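Adenylate isopentenyltransferase (Humulus lupulus, PDB 3A8T) catalyses the transfer of an isopentenyl group from dimethylallyl diphosphate to AMP, ADP or ATP, a step in cytokinin biosynthesis. Local coordinates at residues Ala301-Arg306 / Glu322-Glu327. Numbering follows the deposited sequence.
Sequences ATESFR and EKQVLE
V325 sets one methyl branch against the backbone and methyl of A301, where the last strand of the parallel, P-loop-type sheet, 296-300, gives way to helix 302-309. The pair exemplifies how two roughly antiparallel helices of a hairpin can be joined at the edge of an α/β fold: helix 302-309 turns back into the long helix 315-338, and few side chains meet, burying 180 Å². On the tight side, V325 CG2 lies 3.8 Å from A301 CA and 3.9 Å from A301 CB. A chi1 of 180° turns V325 CG1 opposite the backbone N, leaving CG2 to reach across, and S304 OG approaches that same methyl at 4.0 Å. A301 is the N-cap of its helix and bonds through its backbone to D181 on the neighbouring strand, while W321 covers A301 and S304 as well. No hydrogen bond joins the two segments; van der Waals contacts make up the buried half.

The solvent side depends on one pair, exposed E303 and partly exposed Q324. Q324, extended beyond CG, carries its amide slantwise across the aliphatic base of E303, NE2 leading, with the E303 carboxylate plane turned 77° from that amide. The E303 chain bends at chi2 (-59°), carrying its acid toward R306 in a salt bridge whose hydrogen bond, R306 NE to E303 OE2 at 3.4 Å, is weak. Across the two segments, the atom nearest Q324 NE2 is thus a carbon, E303 CB, at 3.6 Å.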
ATOM      1  N   ALA A 301      14.359  -7.412   3.424  1.00 21.33           N
ATOM      2  CA  ALA A 301      14.597  -5.994   3.556  1.00 21.44           C
ATOM      3  C   ALA A 301      14.829  -5.552   5.018  1.00 21.62           C
ATOM      4  O   ALA A 301      14.913  -4.360   5.292  1.00 23.77           O
ATOM      5  CB  ALA A 301      13.389  -5.242   2.988  1.00 20.45           C
ATOM      6  N   THR A 302      14.910  -6.484   5.959  1.00 21.93           N
ATOM      7  CA  THR A 302      15.057  -6.091   7.363  1.00 22.83           C
ATOM      8  C   THR A 302      16.176  -5.126   7.753  1.00 22.88           C
ATOM      9  O   THR A 302      15.924  -4.165   8.415  1.00 23.86           O
ATOM     10  CB  THR A 302      15.127  -7.314   8.267  1.00 23.34           C
ATOM     11  OG1 THR A 302      13.943  -8.106   8.064  1.00 22.41           O
ATOM     12  CG2 THR A 302      15.244  -6.869   9.741  1.00 24.07           C
ATOM     13  N   GLU A 303      17.396  -5.347   7.321  1.00 23.01           N
ATOM     14  CA  GLU A 303      18.440  -4.462   7.706  1.00 25.76           C
ATOM     15  C   GLU A 303      18.345  -3.144   6.995  1.00 26.99           C
ATOM     16  O   GLU A 303      18.937  -2.144   7.442  1.00 28.08           O
ATOM     17  CB  GLU A 303      19.795  -5.075   7.404  1.00 30.53           C
ATOM     18  CG  GLU A 303      20.050  -6.379   8.156  1.00 38.20           C
ATOM     19  CD  GLU A 303      19.977  -6.228   9.663  1.00 41.01           C
ATOM     20  OE1 GLU A 303      20.542  -5.237  10.190  1.00 43.57           O
ATOM     21  OE2 GLU A 303      19.365  -7.114  10.311  1.00 44.71           O
ATOM     22  N   SER A 304      17.652  -3.142   5.867  1.00 25.41           N
ATOM     23  CA  SER A 304      17.485  -1.933   5.090  1.00 25.89           C
ATOM     24  C   SER A 304      16.589  -1.015   5.872  1.00 27.61           C
ATOM     25  O   SER A 304      16.821   0.182   5.941  1.00 28.48           O
ATOM     26  CB  SER A 304      16.827  -2.221   3.715  1.00 26.94           C
ATOM     27  OG  SER A 304      17.657  -2.936   2.818  1.00 23.17           O
ATOM     28  N   PHE A 305      15.548  -1.602   6.452  1.00 28.71           N
ATOM     29  CA  PHE A 305      14.581  -0.876   7.241  1.00 29.65           C
ATOM     30  C   PHE A 305      15.139  -0.404   8.573  1.00 30.78           C
ATOM     31  O   PHE A 305      14.888   0.751   8.985  1.00 28.26           O
ATOM     32  CB  PHE A 305      13.324  -1.748   7.415  1.00 31.06           C
ATOM     33  CG  PHE A 305      12.473  -1.783   6.178  1.00 31.23           C
ATOM     34  CD1 PHE A 305      11.326  -1.029   6.088  1.00 32.76           C
ATOM     35  CD2 PHE A 305      12.907  -2.452   5.044  1.00 32.20           C
ATOM     36  CE1 PHE A 305      10.625  -0.930   4.879  1.00 34.64           C
ATOM     37  CE2 PHE A 305      12.209  -2.350   3.834  1.00 32.14           C
ATOM     38  CZ  PHE A 305      11.071  -1.587   3.758  1.00 31.94           C
ATOM     39  N   ARG A 306      15.908  -1.281   9.226  1.00 31.19           N
ATOM     40  CA  ARG A 306      16.562  -0.964  10.505  1.00 33.09           C
ATOM     41  C   ARG A 306      17.370   0.303  10.232  1.00 34.06           C
ATOM     42  O   ARG A 306      17.204   1.318  10.902  1.00 34.10           O
ATOM     43  CB  ARG A 306      17.518  -2.092  10.897  1.00 34.68           C
ATOM     44  CG  ARG A 306      17.476  -2.574  12.329  1.00 34.36           C
ATOM     45  CD  ARG A 306      18.445  -3.788  12.563  1.00 34.47           C
ATOM     46  NE  ARG A 306      17.786  -5.100  12.610  1.00 30.51           N
ATOM     47  CZ  ARG A 306      16.890  -5.406  13.534  1.00 31.66           C
ATOM     48  NH1 ARG A 306      16.586  -4.502  14.456  1.00 33.19           N
ATOM     49  NH2 ARG A 306      16.271  -6.580  13.536  1.00 31.83           N
ATOM     50  N   GLU A 322      20.461  -1.955  -1.843  1.00 29.01           N
ATOM     51  CA  GLU A 322      21.046  -2.204  -3.142  1.00 31.58           C
ATOM     52  C   GLU A 322      21.563  -3.616  -3.135  1.00 31.13           C
ATOM     53  O   GLU A 322      21.235  -4.398  -3.996  1.00 30.61           O
ATOM     54  CB  GLU A 322      22.185  -1.198  -3.399  1.00 36.64           C
ATOM     55  CG  GLU A 322      22.244  -0.685  -4.850  1.00 44.95           C
ATOM     56  CD  GLU A 322      22.377   0.866  -4.992  1.00 48.70           C
ATOM     57  OE1 GLU A 322      23.478   1.379  -4.668  1.00 49.78           O
ATOM     58  OE2 GLU A 322      21.396   1.560  -5.435  1.00 49.45           O
ATOM     59  N   LYS A 323      22.341  -3.944  -2.108  1.00 32.31           N
ATOM     60  CA  LYS A 323      22.932  -5.266  -1.953  1.00 32.03           C
ATOM     61  C   LYS A 323      21.965  -6.361  -1.555  1.00 29.42           C
ATOM     62  O   LYS A 323      21.984  -7.429  -2.131  1.00 29.01           O
ATOM     63  CB  LYS A 323      24.059  -5.238  -0.909  1.00 36.68           C
ATOM     64  CG  LYS A 323      25.246  -4.394  -1.292  1.00 45.16           C
ATOM     65  CD  LYS A 323      26.270  -4.217  -0.156  1.00 51.12           C
ATOM     66  CE  LYS A 323      26.872  -5.577   0.358  1.00 54.21           C
ATOM     67  NZ  LYS A 323      27.681  -6.384  -0.647  1.00 56.64           N
ATOM     68  N   GLN A 324      21.114  -6.098  -0.581  1.00 27.82           N
ATOM     69  CA  GLN A 324      20.230  -7.155  -0.107  1.00 28.72           C
ATOM     70  C   GLN A 324      18.893  -7.374  -0.770  1.00 26.43           C
ATOM     71  O   GLN A 324      18.335  -8.469  -0.711  1.00 26.90           O
ATOM     72  CB  GLN A 324      20.018  -7.007   1.410  1.00 28.87           C
ATOM     73  CG  GLN A 324      21.332  -7.004   2.203  1.00 29.01           C
ATOM     74  CD  GLN A 324      21.144  -7.148   3.723  1.00 32.14           C
ATOM     75  OE1 GLN A 324      22.078  -7.541   4.423  1.00 33.92           O
ATOM     76  NE2 GLN A 324      19.942  -6.844   4.234  1.00 30.54           N
ATOM     77  N   VAL A 325      18.386  -6.345  -1.419  1.00 24.21           N
ATOM     78  CA  VAL A 325      17.062  -6.419  -2.021  1.00 22.69           C
ATOM     79  C   VAL A 325      17.079  -6.237  -3.518  1.00 22.01           C
ATOM     80  O   VAL A 325      16.535  -7.021  -4.237  1.00 22.74           O
ATOM     81  CB  VAL A 325      16.145  -5.318  -1.398  1.00 22.88           C
ATOM     82  CG1 VAL A 325      14.780  -5.374  -2.002  1.00 23.01           C
ATOM     83  CG2 VAL A 325      16.097  -5.454   0.126  1.00 23.14           C
ATOM     84  N   LEU A 326      17.724  -5.183  -3.980  1.00 23.52           N
ATOM     85  CA  LEU A 326      17.758  -4.920  -5.386  1.00 24.55           C
ATOM     86  C   LEU A 326      18.611  -5.861  -6.184  1.00 24.68           C
ATOM     87  O   LEU A 326      18.089  -6.484  -7.052  1.00 26.10           O
ATOM     88  CB  LEU A 326      18.144  -3.445  -5.644  1.00 24.68           C
ATOM     89  CG  LEU A 326      18.107  -2.972  -7.109  1.00 27.41           C
ATOM     90  CD1 LEU A 326      16.677  -3.096  -7.709  1.00 23.65           C
ATOM     91  CD2 LEU A 326      18.658  -1.526  -7.200  1.00 24.94           C
ATOM     92  N   GLU A 327      19.901  -6.000  -5.899  1.00 27.55           N
ATOM     93  CA  GLU A 327      20.750  -6.895  -6.722  1.00 28.77           C
ATOM     94  C   GLU A 327      20.113  -8.273  -6.904  1.00 26.91           C
ATOM     95  O   GLU A 327      20.012  -8.761  -8.020  1.00 27.22           O
ATOM     96  CB  GLU A 327      22.202  -6.944  -6.181  1.00 30.99           C
ATOM     97  CG  GLU A 327      22.731  -8.313  -5.604  1.00 39.41           C
ATOM     98  CD  GLU A 327      24.017  -8.152  -4.655  1.00 42.73           C
ATOM     99  OE1 GLU A 327      23.988  -8.735  -3.525  1.00 42.87           O
ATOM    100  OE2 GLU A 327      25.033  -7.446  -5.026  1.00 42.21           O
TER